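Long-range contacts in quinone oxidoreductase (Thermus thermophilus, PDB 1IYZ), which probably catalyses the NADPH-dependent reduction of quinones, binding the cofactor through a Rossmann-type domain of the zinc-binding dehydrogenase family: residues A[111-116]-A[240-245]; A[129-134]-A[151-156]; A[191-196]-A[212-217]. All blocks are in the same frame, centred on the assembly; numbering follows the deposited sequence.

Interaction 1 of 3, residues A[111-116]-A[240-245]. With NDP (NADPH dihydro-nicotinamide-adenine-dinucleotide phosphate), chain B.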
# COMPACT_ATOMS: atom_id res chain seq x y z
N PHE A 111 14.24 8.19 -5.46
CA PHE A 111 13.56 9.03 -6.43
C PHE A 111 14.44 9.58 -7.55
O PHE A 111 13.99 9.68 -8.69
CB PHE A 111 12.83 10.14 -5.70
CG PHE A 111 11.59 9.66 -5.01
CD1 PHE A 111 10.35 9.77 -5.64
CD2 PHE A 111 11.68 8.98 -3.80
CE1 PHE A 111 9.21 9.20 -5.07
CE2 PHE A 111 10.55 8.42 -3.23
CZ PHE A 111 9.32 8.53 -3.86
N LEU A 112 15.68 9.92 -7.23
CA LEU A 112 16.57 10.42 -8.27
C LEU A 112 16.87 9.27 -9.22
O LEU A 112 16.89 9.46 -10.44
CB LEU A 112 17.87 10.96 -7.66
CG LEU A 112 17.80 12.40 -7.15
CD1 LEU A 112 19.09 12.79 -6.45
CD2 LEU A 112 17.52 13.33 -8.32
N THR A 113 17.09 8.07 -8.67
CA THR A 113 17.38 6.90 -9.49
C THR A 113 16.20 6.57 -10.39
O THR A 113 16.36 6.32 -11.58
CB THR A 113 17.69 5.65 -8.61
OG1 THR A 113 18.87 5.88 -7.83
CG2 THR A 113 17.92 4.42 -9.49
N ALA A 114 15.00 6.57 -9.81
CA ALA A 114 13.80 6.25 -10.57
C ALA A 114 13.57 7.24 -11.70
O ALA A 114 13.28 6.85 -12.83
CB ALA A 114 12.58 6.22 -9.65
N TYR A 115 13.71 8.52 -11.39
CA TYR A 115 13.49 9.55 -12.39
C TYR A 115 14.56 9.53 -13.49
O TYR A 115 14.22 9.48 -14.68
CB TYR A 115 13.44 10.93 -11.72
CG TYR A 115 13.30 12.05 -12.71
CD1 TYR A 115 14.42 12.70 -13.23
CD2 TYR A 115 12.04 12.44 -13.17
CE1 TYR A 115 14.29 13.70 -14.19
CE2 TYR A 115 11.90 13.43 -14.12
CZ TYR A 115 13.02 14.06 -14.63
OH TYR A 115 12.88 15.05 -15.58
N LEU A 116 15.83 9.56 -13.11
CA LEU A 116 16.90 9.54 -14.10
C LEU A 116 16.86 8.28 -14.98
O LEU A 116 17.09 8.35 -16.18
CB LEU A 116 18.26 9.67 -13.42
CG LEU A 116 18.46 11.03 -12.76
CD1 LEU A 116 19.83 11.10 -12.12
CD2 LEU A 116 18.27 12.12 -13.80
N LEU A 240 20.30 -0.37 -21.27
CA LEU A 240 21.02 0.76 -20.69
C LEU A 240 21.64 0.44 -19.33
O LEU A 240 20.93 0.11 -18.39
CB LEU A 240 20.10 1.96 -20.50
CG LEU A 240 19.56 2.67 -21.74
CD1 LEU A 240 18.68 1.73 -22.56
CD2 LEU A 240 18.78 3.90 -21.28
N GLY A 241 22.96 0.53 -19.25
CA GLY A 241 23.62 0.30 -17.98
C GLY A 241 23.33 1.57 -17.21
O GLY A 241 23.24 2.64 -17.80
N PHE A 242 23.16 1.46 -15.90
CA PHE A 242 22.85 2.65 -15.12
C PHE A 242 23.51 2.69 -13.76
O PHE A 242 23.55 1.68 -13.05
CB PHE A 242 21.33 2.78 -14.97
CG PHE A 242 20.89 3.97 -14.17
CD1 PHE A 242 20.94 3.94 -12.77
CD2 PHE A 242 20.48 5.14 -14.80
CE1 PHE A 242 20.59 5.05 -12.02
CE2 PHE A 242 20.12 6.26 -14.05
CZ PHE A 242 20.18 6.22 -12.66
N TRP A 243 24.04 3.86 -13.42
CA TRP A 243 24.68 4.07 -12.13
C TRP A 243 24.52 5.54 -11.75
O TRP A 243 25.08 6.44 -12.39
CB TRP A 243 26.15 3.67 -12.18
CG TRP A 243 26.85 3.79 -10.87
CD1 TRP A 243 26.29 3.65 -9.64
CD2 TRP A 243 28.23 4.08 -10.66
NE1 TRP A 243 27.24 3.84 -8.67
CE2 TRP A 243 28.44 4.10 -9.27
CE3 TRP A 243 29.32 4.32 -11.52
CZ2 TRP A 243 29.69 4.36 -8.70
CZ3 TRP A 243 30.57 4.58 -10.95
CH2 TRP A 243 30.74 4.59 -9.56
N LEU A 244 23.75 5.78 -10.69
CA LEU A 244 23.42 7.12 -10.20
C LEU A 244 24.59 8.06 -9.83
O LEU A 244 24.56 9.24 -10.17
CB LEU A 244 22.49 6.96 -8.99
CG LEU A 244 21.59 8.08 -8.46
CD1 LEU A 244 22.07 8.52 -7.11
CD2 LEU A 244 21.52 9.23 -9.44
N THR A 245 25.60 7.53 -9.15
CA THR A 245 26.72 8.35 -8.70
C THR A 245 27.29 9.34 -9.71
O THR A 245 27.27 10.55 -9.47
CB THR A 245 27.88 7.48 -8.21
OG1 THR A 245 27.38 6.51 -7.27
CG2 THR A 245 28.93 8.34 -7.54
PA NDP B . 14.76 -2.14 -1.89
O1A NDP B . 14.22 -1.76 -0.81
O2A NDP B . 14.16 -2.30 -3.31
O5B NDP B . 15.36 -3.80 -1.70
C5B NDP B . 15.79 -4.69 -2.70
C4B NDP B . 14.62 -5.53 -3.13
O4B NDP B . 15.14 -6.16 -4.30
C3B NDP B . 14.19 -6.67 -2.21
O3B NDP B . 13.27 -6.17 -1.21
C2B NDP B . 13.72 -7.73 -3.20
O2B NDP B . 12.32 -7.56 -3.38
C1B NDP B . 14.54 -7.43 -4.52
N9A NDP B . 15.42 -8.60 -4.68
C8A NDP B . 15.38 -9.52 -5.65
N7A NDP B . 16.31 -10.46 -5.43
C5A NDP B . 16.89 -10.08 -4.31
C6A NDP B . 17.90 -10.78 -3.67
N6A NDP B . 18.41 -11.92 -4.13
N1A NDP B . 18.35 -10.24 -2.53
C2A NDP B . 17.85 -9.08 -2.02
N3A NDP B . 16.87 -8.42 -2.64
C4A NDP B . 16.37 -8.93 -3.81
O3 NDP B . 16.15 -1.68 -2.46
PN NDP B . 17.38 -0.75 -2.12
O1N NDP B . 17.36 0.60 -2.65
O2N NDP B . 18.60 -1.51 -1.70
O5D NDP B . 17.79 -1.26 -3.63
C5D NDP B . 18.03 -2.65 -4.06
C4D NDP B . 18.42 -2.68 -5.58
O4D NDP B . 18.37 -1.34 -6.13
C3D NDP B . 19.87 -3.13 -5.74
O3D NDP B . 19.95 -4.03 -6.84
C2D NDP B . 20.62 -1.83 -5.92
O2D NDP B . 21.92 -2.03 -6.44
C1D NDP B . 19.59 -1.13 -6.88
N1N NDP B . 19.92 0.32 -7.03
C2N NDP B . 20.85 0.61 -8.05
C3N NDP B . 21.21 2.00 -8.26
C7N NDP B . 22.18 2.36 -9.33
O7N NDP B . 22.90 3.39 -9.31
N7N NDP B . 22.31 1.55 -10.42
C4N NDP B . 20.62 2.97 -7.43
C5N NDP B . 19.72 2.67 -6.44
C6N NDP B . 19.36 1.35 -6.23
P2B NDP B . 11.34 -8.85 -3.79
O1X NDP B . 10.05 -8.23 -4.14
O2X NDP B . 12.00 -9.50 -4.93
O3X NDP B . 11.34 -9.67 -2.56
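F242 drives its ring edge-first at helix 108-120: L116 CB lies near the ring plane, 3.9 Å from F242 CE2, while T113 CG2 reaches F242 CE1 obliquely at 3.7 Å. With CG anti to the backbone N (chi1 179°), the ring extends toward the helix. L244 packs beside it on this tight side. Its CD2 branch meets L116 CD1 at 3.7 Å, the two leucines crossing at about a right angle, and its CG rests on T113 OG1, a hydroxyl already hydrogen-bonded to V109 O one turn earlier in the helix.

The loop that carries F242 and L244 leaves strand 238-241, the last strand of the parallel Rossmann-type sheet within this chain, and hydrogen-bonds the nicotinamide carboxamide of NADPH through its backbone. N7N donates to F242 O at 2.9 Å, and L244 N donates to O7N at 2.9 Å along a nearly straight path (171°), so both ends of the amide are fixed. T113 OG1 comes within 3.4 Å of C4N of the nicotinamide ring. An alanine at F242 would retain the carbonyl, but is likely to strip T113 and L116 of their aromatic neighbour and open a gap beside the carboxamide. On the looser outer side, W243 turns away from the helix; its indole edge comes near O7N, and the ring of Y49 meets it roughly perpendicularly.

Interaction 2 of 3, residues A[129-134]-A[151-156]. With NDP (NADPH dihydro-nicotinamide-adenine-dinucleotide phosphate), chain B.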
# COMPACT_ATOMS: atom_id res chain seq x y z
N VAL A 129 5.57 0.21 -18.30
CA VAL A 129 6.84 -0.08 -17.64
C VAL A 129 6.72 -1.12 -16.53
O VAL A 129 5.83 -1.07 -15.69
CB VAL A 129 7.50 1.19 -17.06
CG1 VAL A 129 6.62 1.81 -16.00
CG2 VAL A 129 8.86 0.83 -16.48
N LEU A 130 7.63 -2.08 -16.57
CA LEU A 130 7.67 -3.15 -15.58
C LEU A 130 8.65 -2.76 -14.47
O LEU A 130 9.85 -2.61 -14.73
CB LEU A 130 8.15 -4.45 -16.23
CG LEU A 130 8.12 -5.80 -15.48
CD1 LEU A 130 9.28 -6.64 -15.98
CD2 LEU A 130 8.24 -5.64 -13.98
N VAL A 131 8.15 -2.60 -13.25
CA VAL A 131 9.00 -2.26 -12.11
C VAL A 131 9.15 -3.51 -11.23
O VAL A 131 8.17 -3.98 -10.65
CB VAL A 131 8.40 -1.12 -11.26
CG1 VAL A 131 9.15 -1.01 -9.92
CG2 VAL A 131 8.47 0.19 -12.02
N GLN A 132 10.37 -4.03 -11.14
CA GLN A 132 10.62 -5.22 -10.32
C GLN A 132 10.90 -4.78 -8.89
O GLN A 132 11.11 -3.58 -8.64
CB GLN A 132 11.82 -6.00 -10.85
CG GLN A 132 11.76 -6.37 -12.32
CD GLN A 132 13.02 -7.09 -12.76
OE1 GLN A 132 14.13 -6.66 -12.43
NE2 GLN A 132 12.86 -8.18 -13.50
N ALA A 133 10.91 -5.74 -7.96
CA ALA A 133 11.14 -5.42 -6.54
C ALA A 133 10.30 -4.19 -6.20
O ALA A 133 10.73 -3.31 -5.46
CB ALA A 133 12.61 -5.13 -6.31
N ALA A 134 9.09 -4.16 -6.76
CA ALA A 134 8.16 -3.05 -6.62
C ALA A 134 7.66 -2.68 -5.23
O ALA A 134 6.92 -1.71 -5.08
CB ALA A 134 6.97 -3.29 -7.54
N LEU A 151 2.98 6.92 -17.04
CA LEU A 151 3.20 5.62 -17.66
C LEU A 151 2.30 4.59 -17.00
O LEU A 151 1.78 4.80 -15.90
CB LEU A 151 4.67 5.20 -17.50
CG LEU A 151 5.77 6.24 -17.73
CD1 LEU A 151 7.11 5.54 -17.77
CD2 LEU A 151 5.54 6.98 -19.04
N ARG A 152 2.10 3.46 -17.68
CA ARG A 152 1.30 2.38 -17.13
C ARG A 152 2.32 1.49 -16.44
O ARG A 152 3.29 1.06 -17.07
CB ARG A 152 0.60 1.59 -18.25
CG ARG A 152 0.13 2.41 -19.44
CD ARG A 152 -1.36 2.26 -19.67
NE ARG A 152 -1.82 0.88 -19.56
CZ ARG A 152 -1.69 -0.04 -20.51
NH1 ARG A 152 -1.11 0.27 -21.66
NH2 ARG A 152 -2.14 -1.28 -20.29
N VAL A 153 2.10 1.22 -15.16
CA VAL A 153 3.02 0.41 -14.37
C VAL A 153 2.60 -1.02 -14.05
O VAL A 153 1.56 -1.25 -13.43
CB VAL A 153 3.32 1.10 -13.03
CG1 VAL A 153 4.28 0.25 -12.20
CG2 VAL A 153 3.88 2.49 -13.27
N LEU A 154 3.42 -1.98 -14.47
CA LEU A 154 3.19 -3.39 -14.19
C LEU A 154 4.20 -3.66 -13.07
O LEU A 154 5.42 -3.61 -13.30
CB LEU A 154 3.53 -4.26 -15.40
CG LEU A 154 2.96 -5.68 -15.48
CD1 LEU A 154 3.84 -6.51 -16.40
CD2 LEU A 154 2.92 -6.33 -14.11
N ALA A 155 3.71 -3.92 -11.86
CA ALA A 155 4.59 -4.17 -10.72
C ALA A 155 4.87 -5.63 -10.47
O ALA A 155 3.99 -6.47 -10.60
CB ALA A 155 4.01 -3.52 -9.46
N ALA A 156 6.11 -5.94 -10.10
CA ALA A 156 6.51 -7.31 -9.80
C ALA A 156 7.33 -7.39 -8.51
O ALA A 156 8.17 -6.52 -8.22
CB ALA A 156 7.29 -7.90 -10.96
PA NDP B . 14.76 -2.14 -1.89
O1A NDP B . 14.22 -1.76 -0.81
O2A NDP B . 14.16 -2.30 -3.31
O5B NDP B . 15.36 -3.80 -1.70
C5B NDP B . 15.79 -4.69 -2.70
C4B NDP B . 14.62 -5.53 -3.13
O4B NDP B . 15.14 -6.16 -4.30
C3B NDP B . 14.19 -6.67 -2.21
O3B NDP B . 13.27 -6.17 -1.21
C2B NDP B . 13.72 -7.73 -3.20
O2B NDP B . 12.32 -7.56 -3.38
C1B NDP B . 14.54 -7.43 -4.52
N9A NDP B . 15.42 -8.60 -4.68
C8A NDP B . 15.38 -9.52 -5.65
N7A NDP B . 16.31 -10.46 -5.43
C5A NDP B . 16.89 -10.08 -4.31
C6A NDP B . 17.90 -10.78 -3.67
N6A NDP B . 18.41 -11.92 -4.13
N1A NDP B . 18.35 -10.24 -2.53
C2A NDP B . 17.85 -9.08 -2.02
N3A NDP B . 16.87 -8.42 -2.64
C4A NDP B . 16.37 -8.93 -3.81
O3 NDP B . 16.15 -1.68 -2.46
PN NDP B . 17.38 -0.75 -2.12
O1N NDP B . 17.36 0.60 -2.65
O2N NDP B . 18.60 -1.51 -1.70
O5D NDP B . 17.79 -1.26 -3.63
C5D NDP B . 18.03 -2.65 -4.06
C4D NDP B . 18.42 -2.68 -5.58
O4D NDP B . 18.37 -1.34 -6.13
C3D NDP B . 19.87 -3.13 -5.74
O3D NDP B . 19.95 -4.03 -6.84
C2D NDP B . 20.62 -1.83 -5.92
O2D NDP B . 21.92 -2.03 -6.44
C1D NDP B . 19.59 -1.13 -6.88
N1N NDP B . 19.92 0.32 -7.03
C2N NDP B . 20.85 0.61 -8.05
C3N NDP B . 21.21 2.00 -8.26
C7N NDP B . 22.18 2.36 -9.33
O7N NDP B . 22.90 3.39 -9.31
N7N NDP B . 22.31 1.55 -10.42
C4N NDP B . 20.62 2.97 -7.43
C5N NDP B . 19.72 2.67 -6.44
C6N NDP B . 19.36 1.35 -6.23
P2B NDP B . 11.34 -8.85 -3.79
O1X NDP B . 10.05 -8.23 -4.14
O2X NDP B . 12.00 -9.50 -4.93
O3X NDP B . 11.34 -9.67 -2.56
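V129 and V153 stand side by side, pointing the same way, with V129 CG1 3.9 Å from V153 CG2. That methyl of V129 sits between the backbone N and the carbonyl carbon (chi1 62°), which turns it toward the neighbouring strand; there it also meets L151 CD1. Further along the same face V131 and V153 cross obliquely, CG2 of the first 4.2 Å from CG1 of the second, and the small methyls of A134 and A155 follow. On the reverse face L130 CD2 reaches over to A156 CB at 3.9 Å and lies against L154 O.

Between the two faces runs a parallel ladder. V129 N donates to R152 O at 2.7 Å; L154 N then bonds V129 O, V131 N bonds L154 O, and A156 N bonds V131 O, each of these three at 2.9 Å. The short strand segments 129-131 and 152-156 differ in direction by 29°, the usual twist of a sheet. Together with helix 137-148 the pair forms the beta-alpha-beta unit of a Rossmann-type fold, and the turn after strand 128-131 reaches the dinucleotide: A133 CB lies 3.4 Å from O4B of the adenosine ribose, and A137 N, at the start of the helix, hydrogen-bonds NADPH.

Around this first shell, helix 137-148 lays A142 and A146 against the valine face, while V180, R183 and W187 of helix 180-187 cover L154 and A156. A133 N is bonded to the hydroxyl of Y177, itself an NADPH-binding residue. Q132 turns away from strand 152-157, its OE1 taking a hydrogen bond from V196 N. At the far end R152 leads its guanidinium outward to a salt bridge with E172 and a cation-pi contact with W187.

Interaction 3 of 3, residues A[191-196]-A[212-217]. With NDP (NADPH dihydro-nicotinamide-adenine-dinucleotide phosphate), chain B.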
# COMPACT_ATOMS: atom_id res chain seq x y z
N ASP A 191 7.26 -1.59 -22.86
CA ASP A 191 8.06 -0.57 -23.52
C ASP A 191 9.31 -0.32 -22.69
O ASP A 191 10.36 0.04 -23.23
CB ASP A 191 7.26 0.73 -23.65
CG ASP A 191 6.02 0.57 -24.52
OD1 ASP A 191 6.17 0.19 -25.70
OD2 ASP A 191 4.90 0.83 -24.02
N LEU A 192 9.20 -0.53 -21.38
CA LEU A 192 10.30 -0.31 -20.45
C LEU A 192 10.42 -1.34 -19.34
O LEU A 192 9.42 -1.86 -18.84
CB LEU A 192 10.16 1.07 -19.81
CG LEU A 192 10.41 2.26 -20.72
CD1 LEU A 192 9.64 3.48 -20.22
CD2 LEU A 192 11.90 2.53 -20.80
N VAL A 193 11.65 -1.62 -18.94
CA VAL A 193 11.88 -2.56 -17.86
C VAL A 193 13.01 -2.07 -16.98
O VAL A 193 14.13 -1.84 -17.45
CB VAL A 193 12.24 -3.96 -18.37
CG1 VAL A 193 12.75 -4.81 -17.23
CG2 VAL A 193 11.02 -4.61 -19.00
N LEU A 194 12.72 -1.89 -15.69
CA LEU A 194 13.73 -1.46 -14.75
C LEU A 194 14.26 -2.74 -14.10
O LEU A 194 13.61 -3.33 -13.25
CB LEU A 194 13.12 -0.51 -13.71
CG LEU A 194 12.41 0.67 -14.37
CD1 LEU A 194 11.85 1.63 -13.32
CD2 LEU A 194 13.39 1.39 -15.29
N GLU A 195 15.44 -3.16 -14.54
CA GLU A 195 16.07 -4.39 -14.06
C GLU A 195 16.91 -4.23 -12.82
O GLU A 195 17.99 -3.64 -12.86
CB GLU A 195 16.96 -4.98 -15.16
CG GLU A 195 16.36 -6.15 -15.89
CD GLU A 195 16.31 -7.39 -15.04
OE1 GLU A 195 17.34 -7.70 -14.40
OE2 GLU A 195 15.26 -8.07 -15.01
N VAL A 196 16.43 -4.78 -11.70
CA VAL A 196 17.19 -4.69 -10.46
C VAL A 196 17.62 -6.09 -10.04
O VAL A 196 18.42 -6.25 -9.12
CB VAL A 196 16.36 -4.03 -9.33
CG1 VAL A 196 15.91 -2.64 -9.75
CG2 VAL A 196 15.16 -4.89 -9.01
N GLY A 212 11.42 -1.32 -27.32
CA GLY A 212 11.43 -1.25 -25.87
C GLY A 212 12.84 -1.14 -25.34
O GLY A 212 13.79 -1.59 -25.99
N ARG A 213 13.01 -0.53 -24.18
CA ARG A 213 14.34 -0.40 -23.60
C ARG A 213 14.38 -0.91 -22.17
O ARG A 213 13.50 -0.61 -21.36
CB ARG A 213 14.81 1.05 -23.67
CG ARG A 213 13.70 2.06 -23.66
CD ARG A 213 13.39 2.55 -25.06
NE ARG A 213 11.95 2.51 -25.34
CZ ARG A 213 11.04 3.30 -24.77
NH1 ARG A 213 11.40 4.23 -23.89
NH2 ARG A 213 9.76 3.15 -25.08
N LEU A 214 15.39 -1.71 -21.86
CA LEU A 214 15.56 -2.25 -20.53
C LEU A 214 16.66 -1.47 -19.83
O LEU A 214 17.75 -1.33 -20.36
CB LEU A 214 15.92 -3.74 -20.60
CG LEU A 214 16.28 -4.48 -19.31
CD1 LEU A 214 16.12 -5.98 -19.51
CD2 LEU A 214 17.72 -4.16 -18.90
N VAL A 215 16.36 -0.93 -18.65
CA VAL A 215 17.35 -0.18 -17.91
C VAL A 215 17.98 -1.10 -16.87
O VAL A 215 17.29 -1.62 -15.99
CB VAL A 215 16.72 1.01 -17.19
CG1 VAL A 215 17.80 1.83 -16.49
CG2 VAL A 215 15.95 1.85 -18.19
N TYR A 216 19.28 -1.32 -16.98
CA TYR A 216 19.97 -2.19 -16.05
C TYR A 216 20.37 -1.39 -14.83
O TYR A 216 21.38 -0.69 -14.83
CB TYR A 216 21.20 -2.78 -16.74
CG TYR A 216 21.58 -4.12 -16.20
CD1 TYR A 216 22.06 -4.26 -14.90
CD2 TYR A 216 21.44 -5.26 -16.97
CE1 TYR A 216 22.37 -5.51 -14.38
CE2 TYR A 216 21.75 -6.51 -16.47
CZ TYR A 216 22.22 -6.63 -15.17
OH TYR A 216 22.50 -7.88 -14.67
N ILE A 217 19.58 -1.51 -13.77
CA ILE A 217 19.84 -0.75 -12.55
C ILE A 217 20.59 -1.53 -11.47
O ILE A 217 21.25 -0.94 -10.62
CB ILE A 217 18.52 -0.21 -11.97
CG1 ILE A 217 17.89 0.75 -12.98
CG2 ILE A 217 18.76 0.51 -10.68
CD1 ILE A 217 16.53 1.24 -12.56
PA NDP B . 14.76 -2.14 -1.89
O1A NDP B . 14.22 -1.76 -0.81
O2A NDP B . 14.16 -2.30 -3.31
O5B NDP B . 15.36 -3.80 -1.70
C5B NDP B . 15.79 -4.69 -2.70
C4B NDP B . 14.62 -5.53 -3.13
O4B NDP B . 15.14 -6.16 -4.30
C3B NDP B . 14.19 -6.67 -2.21
O3B NDP B . 13.27 -6.17 -1.21
C2B NDP B . 13.72 -7.73 -3.20
O2B NDP B . 12.32 -7.56 -3.38
C1B NDP B . 14.54 -7.43 -4.52
N9A NDP B . 15.42 -8.60 -4.68
C8A NDP B . 15.38 -9.52 -5.65
N7A NDP B . 16.31 -10.46 -5.43
C5A NDP B . 16.89 -10.08 -4.31
C6A NDP B . 17.90 -10.78 -3.67
N6A NDP B . 18.41 -11.92 -4.13
N1A NDP B . 18.35 -10.24 -2.53
C2A NDP B . 17.85 -9.08 -2.02
N3A NDP B . 16.87 -8.42 -2.64
C4A NDP B . 16.37 -8.93 -3.81
O3 NDP B . 16.15 -1.68 -2.46
PN NDP B . 17.38 -0.75 -2.12
O1N NDP B . 17.36 0.60 -2.65
O2N NDP B . 18.60 -1.51 -1.70
O5D NDP B . 17.79 -1.26 -3.63
C5D NDP B . 18.03 -2.65 -4.06
C4D NDP B . 18.42 -2.68 -5.58
O4D NDP B . 18.37 -1.34 -6.13
C3D NDP B . 19.87 -3.13 -5.74
O3D NDP B . 19.95 -4.03 -6.84
C2D NDP B . 20.62 -1.83 -5.92
O2D NDP B . 21.92 -2.03 -6.44
C1D NDP B . 19.59 -1.13 -6.88
N1N NDP B . 19.92 0.32 -7.03
C2N NDP B . 20.85 0.61 -8.05
C3N NDP B . 21.21 2.00 -8.26
C7N NDP B . 22.18 2.36 -9.33
O7N NDP B . 22.90 3.39 -9.31
N7N NDP B . 22.31 1.55 -10.42
C4N NDP B . 20.62 2.97 -7.43
C5N NDP B . 19.72 2.67 -6.44
C6N NDP B . 19.36 1.35 -6.23
P2B NDP B . 11.34 -8.85 -3.79
O1X NDP B . 10.05 -8.23 -4.14
O2X NDP B . 12.00 -9.50 -4.93
O3X NDP B . 11.34 -9.67 -2.56
O HOH W 1 8.57 0.57 -26.89
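R213 folds its bent side chain back over L192 and the D191 carbonyl: R213 CG lies 3.4 Å from L192 CD2, and D191 O sits over one face of the guanidinium, toward its rim. The group's N-H bonds go elsewhere, to a salt bridge with E127, to A121 O and to G211 O. D191 OD2 accepts from K128 N, and a water bonded to D191 OD1 links only weakly to R213 NH2.

Beyond this polar end, strands 192-195 and 212-216 pair in parallel, between strands 128-131 and 238-241 of the Rossmann-type sheet. V215 N donates to V193 O at 2.7 Å, E195 N to V215 O and I217 N to E195 O, both at 2.8 Å. L194 and V215 lie side by side on one face. On the other, the methylene E195 CG packs on L214 CD1 at 3.6 Å.

Where the strand ends, I217 O accepts a hydrogen bond from N7N of NADPH at 2.7 Å and I217 CG2 rests near C2N of the nicotinamide. With R213 paired to E127 and the E195 carboxylate held by S204 and G198, the side chains between stay apolar, and I217 O, past the last rung, grips the cofactor.

In the fold
All three contacts are largely buried and all touch NADPH, but at different places. Interactions 2 and 3 are neighbouring parts of one parallel sheet: strand 128-131 of interaction 2 lies beside strand 190-195 of interaction 3, joined by L130 N to L192 O. Strand 212-216 of interaction 3 in turn adjoins strand 238-241 of interaction 1, through L240 N to L214 O and L240 O to Y216 N. The two strand pairs rely on backbone ladders; interaction 1, helix against loop, has no hydrogen bond across it and rests on apolar packing. Interaction 2 faces the adenosine ribose, whereas interactions 1 and 3 share the carboxamide nitrogen, and exposed G241 and T245 lie beside interaction 1.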